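Local coordinates for protein putative acetyl xylan esterase (Cellvibrio japonicus, PDB 2W9X) that removes acetyl groups from plant cell wall polysaccharides, deacetylating xylan and, with a large preference, glucomannan, at residues L28-G33 and L125-D130; L66-D71 and V109-L114. One frame throughout, in Å; residues are numbered along the deposited sequence.

Both contacts lie in the N-terminal beta-sandwich domain and join its two sheets, on the same side of the chain's centre and with their own centres about 9 Å apart. Contact 1 is partly buried and sits near the N-terminal end of the modelled chain: a backbone hydrogen bond, a water bridge and two small side-chain touches hold residues 28-30 to the end of strand 122-128. Contact 2 is fully buried and has no hydrogen bond across it; methyl groups and the edge of one phenyl ring join residues 66-70 to strand 108-113. The two are coupled because strands 122-128 and 67-72 are neighbours in one sheet, where Tyr128 N lies 2.7 Å from Thr67 O, a probable hydrogen bond.

Contact 1 (L28-G33 and L125-D130); sequences LPLHIG and LGFYTD
In the N-terminal beta-sandwich, the segment leading into strand 31-33 of one sheet is tied to the end of strand 122-128 in the middle of the other, with Leu28 meeting Phe127 through a single direct backbone bond. Leu28 N donates to Phe127 O at 2.8 Å, almost in line with the carbonyl (C=O...N angle 174°). One water continues the pairing: it donates to Leu28 O, with its oxygen 2.6 Å from that atom, and accepts from Phe127 N at 3.1 Å. Both backbone polar groups of Phe127 are thus engaged by Leu28, one directly and one through water. The Leu28 side chain crosses Thr129 obliquely, CD1 3.3 Å from Thr129 OG1, a van der Waals contact and no hydrogen bond. The Leu30 side chain crosses that of Phe127 at about a right angle, and its CD1 lies 4.0 Å from Phe127 CD2. With CG beside the backbone N (chi1 -62°), Phe127 places its ring next to Leu30; the ring also meets Phe124 edge-to-face. Strand 56-62 backs the contact, Thr59 touching both Leu28 and Phe127, while Leu30 packs on Tyr48 of strand 47-50 and Phe127 also reaches Leu68 of strand 67-72.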
loop_
_atom_site.group_PDB
_atom_site.type_symbol
_atom_site.label_atom_id
_atom_site.label_comp_id
_atom_site.label_asym_id
_atom_site.label_seq_id
_atom_site.Cartn_x
_atom_site.Cartn_y
_atom_site.Cartn_z
ATOM N N LEU B 28 12.966 -11.425 -40.001
ATOM C CA LEU B 28 11.774 -12.025 -39.389
ATOM C C LEU B 28 10.937 -10.990 -38.622
ATOM O O LEU B 28 11.475 -9.972 -38.180
ATOM C CB LEU B 28 12.188 -13.140 -38.417
ATOM C CG LEU B 28 12.480 -14.541 -38.955
ATOM C CD1 LEU B 28 13.216 -15.370 -37.903
ATOM C CD2 LEU B 28 11.193 -15.235 -39.406
ATOM N N PRO B 29 9.613 -11.232 -38.488
ATOM C CA PRO B 29 8.826 -10.456 -37.517
ATOM C C PRO B 29 9.371 -10.627 -36.104
ATOM O O PRO B 29 9.733 -11.740 -35.703
ATOM C CB PRO B 29 7.415 -11.058 -37.613
ATOM C CG PRO B 29 7.566 -12.329 -38.393
ATOM C CD PRO B 29 8.776 -12.171 -39.258
ATOM N N LEU B 30 9.427 -9.521 -35.365
ATOM C CA LEU B 30 9.999 -9.519 -34.035
ATOM C C LEU B 30 9.116 -8.750 -33.056
ATOM O O LEU B 30 8.211 -8.003 -33.465
ATOM C CB LEU B 30 11.440 -8.974 -34.078
ATOM C CG LEU B 30 11.883 -7.555 -33.694
ATOM C CD1 LEU B 30 13.313 -7.367 -34.163
ATOM C CD2 LEU B 30 11.003 -6.457 -34.244
ATOM N N HIS B 31 9.379 -8.977 -31.771
ATOM C CA HIS B 31 8.716 -8.313 -30.657
ATOM C C HIS B 31 9.782 -7.590 -29.839
ATOM O O HIS B 31 10.864 -8.132 -29.614
ATOM C CB HIS B 31 7.997 -9.354 -29.788
ATOM C CG HIS B 31 7.522 -8.827 -28.466
ATOM N ND1 HIS B 31 6.381 -8.063 -28.335
ATOM C CD2 HIS B 31 8.029 -8.957 -27.220
ATOM C CE1 HIS B 31 6.203 -7.751 -27.063
ATOM N NE2 HIS B 31 7.193 -8.278 -26.365
ATOM N N ILE B 32 9.471 -6.371 -29.411
ATOM C CA ILE B 32 10.418 -5.526 -28.674
ATOM C C ILE B 32 9.964 -5.278 -27.243
ATOM O O ILE B 32 8.815 -4.895 -26.998
ATOM C CB ILE B 32 10.629 -4.146 -29.357
ATOM C CG1 ILE B 32 11.104 -4.311 -30.797
ATOM C CG2 ILE B 32 11.609 -3.284 -28.545
ATOM C CD1 ILE B 32 10.423 -3.351 -31.786
ATOM N N GLY B 33 10.879 -5.507 -26.307
ATOM C CA GLY B 33 10.711 -5.043 -24.944
ATOM C C GLY B 33 11.600 -3.849 -24.649
ATOM O O GLY B 33 12.774 -3.822 -25.025
ATOM N N LEU B 125 19.922 -4.552 -35.614
ATOM C CA LEU B 125 19.422 -4.492 -36.985
ATOM C C LEU B 125 18.554 -5.688 -37.409
ATOM O O LEU B 125 18.245 -5.833 -38.594
ATOM C CB LEU B 125 20.587 -4.302 -37.972
ATOM C CG LEU B 125 21.418 -3.019 -37.896
ATOM C CD1 LEU B 125 22.403 -2.943 -39.055
ATOM C CD2 LEU B 125 20.508 -1.832 -37.939
ATOM N N GLY B 126 18.176 -6.548 -36.462
ATOM C CA GLY B 126 17.192 -7.600 -36.745
ATOM C C GLY B 126 17.651 -9.048 -36.786
ATOM O O GLY B 126 18.854 -9.348 -36.725
ATOM N N PHE B 127 16.651 -9.937 -36.888
ATOM C CA PHE B 127 16.827 -11.387 -37.010
ATOM C C PHE B 127 16.649 -11.828 -38.465
ATOM O O PHE B 127 15.535 -11.757 -38.999
ATOM C CB PHE B 127 15.783 -12.124 -36.158
ATOM C CG PHE B 127 15.873 -11.849 -34.678
ATOM C CD1 PHE B 127 16.830 -12.489 -33.892
ATOM C CD2 PHE B 127 14.972 -10.984 -34.063
ATOM C CE1 PHE B 127 16.908 -12.249 -32.521
ATOM C CE2 PHE B 127 15.041 -10.738 -32.691
ATOM C CZ PHE B 127 16.011 -11.374 -31.917
ATOM N N TYR B 128 17.732 -12.316 -39.079
ATOM C CA TYR B 128 17.747 -12.682 -40.502
ATOM C C TYR B 128 17.831 -14.197 -40.736
ATOM O O TYR B 128 18.488 -14.916 -39.965
ATOM C CB TYR B 128 18.876 -11.939 -41.234
ATOM C CG TYR B 128 18.531 -10.492 -41.520
ATOM C CD1 TYR B 128 18.331 -10.055 -42.823
ATOM C CD2 TYR B 128 18.376 -9.567 -40.481
ATOM C CE1 TYR B 128 17.998 -8.727 -43.096
ATOM C CE2 TYR B 128 18.037 -8.236 -40.741
ATOM C CZ TYR B 128 17.853 -7.824 -42.048
ATOM O OH TYR B 128 17.520 -6.512 -42.316
ATOM N N THR B 129 17.154 -14.667 -41.798
ATOM C CA THR B 129 17.034 -16.104 -42.071
ATOM C C THR B 129 17.128 -16.431 -43.564
ATOM O O THR B 129 17.384 -15.558 -44.405
ATOM C CB THR B 129 15.678 -16.675 -41.561
ATOM O OG1 THR B 129 15.161 -15.845 -40.492
ATOM C CG2 THR B 129 15.847 -18.120 -41.054
ATOM N N ASP B 130 16.938 -17.716 -43.860
ATOM C CA ASP B 130 16.710 -18.218 -45.208
ATOM C C ASP B 130 15.229 -18.001 -45.550
ATOM O O ASP B 130 14.358 -18.225 -44.702
ATOM C CB ASP B 130 17.067 -19.705 -45.277
HETATM O O HOH W 1 13.738 -8.991 -37.351
#

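Contact 2 (L66-D71 and V109-L114); sequences LTLKFD and VRLEKL
Apolar packing carries the whole contact: Leu66, just ahead of strand 67-72, and Leu68 and Phe70 within it reach Val109 and Leu111 of strand 108-113, and no hydrogen bond crosses between them. The backbones stay well apart, with Leu68 CA 9.3 Å from Leu111 CA, so the gap is bridged by side chains. Leu66 and Val109 meet tip to tip, Leu66 CD2 coming within 3.6 Å of Val109 CG2 and lying close to the other methyl, CG1, as well. Leu68 and Leu111 instead slide past each other from opposite directions, touching through Leu68 CD2 and Leu111 CD1 at 3.9 Å. Leu111 turns its CG away from the backbone N (chi1 166°), which sends both methyls across the interface; CD1 also meets Phe70 CZ at 3.9 Å, and CD2 lies near Phe70 CE1. The methyl CD1 approaches the edge of the phenyl ring, near its plane, so Leu111 CD1 rests against Leu68 CD2 and the rim of Phe70, which lie side by side. Phe77, Phe57 and Phe124 add an aromatic surround to Leu111.

Ionic interactions belong to the other side of strand 108-113. Arg110 NE donates to Glu112 OE2 in a salt bridge, short at 2.5 Å, that uses the anti lone pair of that oxygen and lies 10° out of the guanidinium plane. Arg78 and Lys186 also bind the Glu112 carboxylate, and Glu58 pairs with Arg110; these further partners would be expected to keep the carboxylate ionised.

The residues facing the core are thus apolar, while Arg110 and Glu112 point the other way, toward Tyr192 and Lys186. Strands 67-72 and 108-113 come from the two antiparallel sheets of a beta-sandwich and face each other across the core of the N-terminal carbohydrate esterase 2 domain.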
loop_
_atom_site.group_PDB
_atom_site.type_symbol
_atom_site.label_atom_id
_atom_site.label_comp_id
_atom_site.label_asym_id
_atom_site.label_seq_id
_atom_site.Cartn_x
_atom_site.Cartn_y
_atom_site.Cartn_z
ATOM N N LEU B 66 19.821 -18.821 -38.407
ATOM C CA LEU B 66 19.512 -17.488 -37.890
ATOM C C LEU B 66 20.764 -16.609 -37.816
ATOM O O LEU B 66 21.832 -17.059 -37.399
ATOM C CB LEU B 66 18.847 -17.587 -36.506
ATOM C CG LEU B 66 18.164 -16.364 -35.884
ATOM C CD1 LEU B 66 16.915 -15.943 -36.674
ATOM C CD2 LEU B 66 17.810 -16.653 -34.440
ATOM N N THR B 67 20.620 -15.358 -38.234
ATOM C CA THR B 67 21.673 -14.366 -38.076
ATOM C C THR B 67 21.104 -13.147 -37.358
ATOM O O THR B 67 19.985 -12.692 -37.641
ATOM C CB THR B 67 22.288 -13.950 -39.438
ATOM O OG1 THR B 67 22.965 -15.071 -40.019
ATOM C CG2 THR B 67 23.289 -12.805 -39.283
ATOM N N LEU B 68 21.883 -12.635 -36.416
ATOM C CA LEU B 68 21.582 -11.385 -35.755
ATOM C C LEU B 68 22.500 -10.320 -36.336
ATOM O O LEU B 68 23.720 -10.486 -36.339
ATOM C CB LEU B 68 21.812 -11.519 -34.248
ATOM C CG LEU B 68 20.744 -12.115 -33.329
ATOM C CD1 LEU B 68 20.478 -13.595 -33.579
ATOM C CD2 LEU B 68 21.196 -11.920 -31.893
ATOM N N LYS B 69 21.910 -9.242 -36.852
ATOM C CA LYS B 69 22.680 -8.105 -37.334
ATOM C C LYS B 69 22.794 -7.079 -36.223
ATOM O O LYS B 69 21.783 -6.564 -35.735
ATOM C CB LYS B 69 22.018 -7.465 -38.555
ATOM C CG LYS B 69 22.043 -8.287 -39.826
ATOM C CD LYS B 69 21.566 -7.444 -40.998
ATOM C CE LYS B 69 22.708 -6.681 -41.689
ATOM N NZ LYS B 69 23.427 -7.511 -42.702
ATOM N N PHE B 70 24.030 -6.778 -35.842
ATOM C CA PHE B 70 24.313 -5.828 -34.766
ATOM C C PHE B 70 24.949 -4.550 -35.296
ATOM O O PHE B 70 25.658 -4.575 -36.297
ATOM C CB PHE B 70 25.314 -6.435 -33.782
ATOM C CG PHE B 70 24.725 -7.405 -32.803
ATOM C CD1 PHE B 70 23.966 -6.954 -31.718
ATOM C CD2 PHE B 70 24.993 -8.769 -32.916
ATOM C CE1 PHE B 70 23.451 -7.857 -30.794
ATOM C CE2 PHE B 70 24.483 -9.681 -31.994
ATOM C CZ PHE B 70 23.714 -9.228 -30.933
ATOM N N ASP B 71 24.693 -3.439 -34.611
ATOM C CA ASP B 71 25.561 -2.261 -34.659
ATOM C C ASP B 71 25.663 -1.731 -33.234
ATOM O O ASP B 71 25.029 -0.728 -32.870
ATOM C CB ASP B 71 25.043 -1.187 -35.624
ATOM C CG ASP B 71 26.084 -0.092 -35.904
ATOM O OD1 ASP B 71 27.288 -0.309 -35.653
ATOM O OD2 ASP B 71 25.705 0.996 -36.382
ATOM N N VAL B 109 13.543 -17.395 -29.915
ATOM C CA VAL B 109 14.828 -16.733 -29.644
ATOM C C VAL B 109 14.641 -15.363 -28.974
ATOM O O VAL B 109 13.915 -14.513 -29.486
ATOM C CB VAL B 109 15.679 -16.576 -30.928
ATOM C CG1 VAL B 109 16.981 -15.848 -30.632
ATOM C CG2 VAL B 109 15.965 -17.937 -31.570
ATOM N N ARG B 110 15.320 -15.167 -27.843
ATOM C CA ARG B 110 15.251 -13.929 -27.059
ATOM C C ARG B 110 16.655 -13.345 -26.862
ATOM O O ARG B 110 17.536 -14.011 -26.313
ATOM C CB ARG B 110 14.605 -14.221 -25.697
ATOM C CG ARG B 110 14.376 -13.008 -24.794
ATOM C CD ARG B 110 13.652 -13.421 -23.526
ATOM N NE ARG B 110 13.478 -12.306 -22.596
ATOM C CZ ARG B 110 12.325 -11.692 -22.348
ATOM N NH1 ARG B 110 11.205 -12.067 -22.955
ATOM N NH2 ARG B 110 12.289 -10.700 -21.470
ATOM N N LEU B 111 16.860 -12.116 -27.332
ATOM C CA LEU B 111 18.121 -11.401 -27.139
ATOM C C LEU B 111 17.910 -10.340 -26.060
ATOM O O LEU B 111 16.931 -9.580 -26.129
ATOM C CB LEU B 111 18.560 -10.743 -28.455
ATOM C CG LEU B 111 19.671 -9.681 -28.438
ATOM C CD1 LEU B 111 21.056 -10.311 -28.323
ATOM C CD2 LEU B 111 19.586 -8.770 -29.672
ATOM N N GLU B 112 18.808 -10.289 -25.067
ATOM C CA GLU B 112 18.676 -9.319 -23.964
ATOM C C GLU B 112 19.927 -8.469 -23.743
ATOM O O GLU B 112 21.034 -8.989 -23.655
ATOM C CB GLU B 112 18.328 -10.030 -22.639
ATOM C CG GLU B 112 17.012 -10.819 -22.659
ATOM C CD GLU B 112 16.744 -11.616 -21.397
ATOM O OE1 GLU B 112 17.671 -11.874 -20.589
ATOM O OE2 GLU B 112 15.574 -11.996 -21.210
ATOM N N LYS B 113 19.731 -7.159 -23.627
ATOM C CA LYS B 113 20.773 -6.237 -23.165
ATOM C C LYS B 113 20.992 -6.427 -21.648
ATOM O O LYS B 113 20.035 -6.535 -20.876
ATOM C CB LYS B 113 20.365 -4.800 -23.498
ATOM C CG LYS B 113 21.245 -3.684 -22.960
ATOM C CD LYS B 113 20.393 -2.419 -22.863
ATOM C CE LYS B 113 21.130 -1.159 -23.261
ATOM N NZ LYS B 113 21.992 -0.627 -22.190
ATOM N N LEU B 114 22.261 -6.484 -21.244
ATOM C CA LEU B 114 22.639 -6.734 -19.847
ATOM C C LEU B 114 23.159 -5.473 -19.182
ATOM O O LEU B 114 22.910 -5.230 -18.013
ATOM C CB LEU B 114 23.749 -7.798 -19.807
ATOM C CG LEU B 114 23.420 -9.284 -19.787
ATOM C CD1 LEU B 114 22.142 -9.644 -20.473
ATOM C CD2 LEU B 114 24.589 -10.135 -20.264
#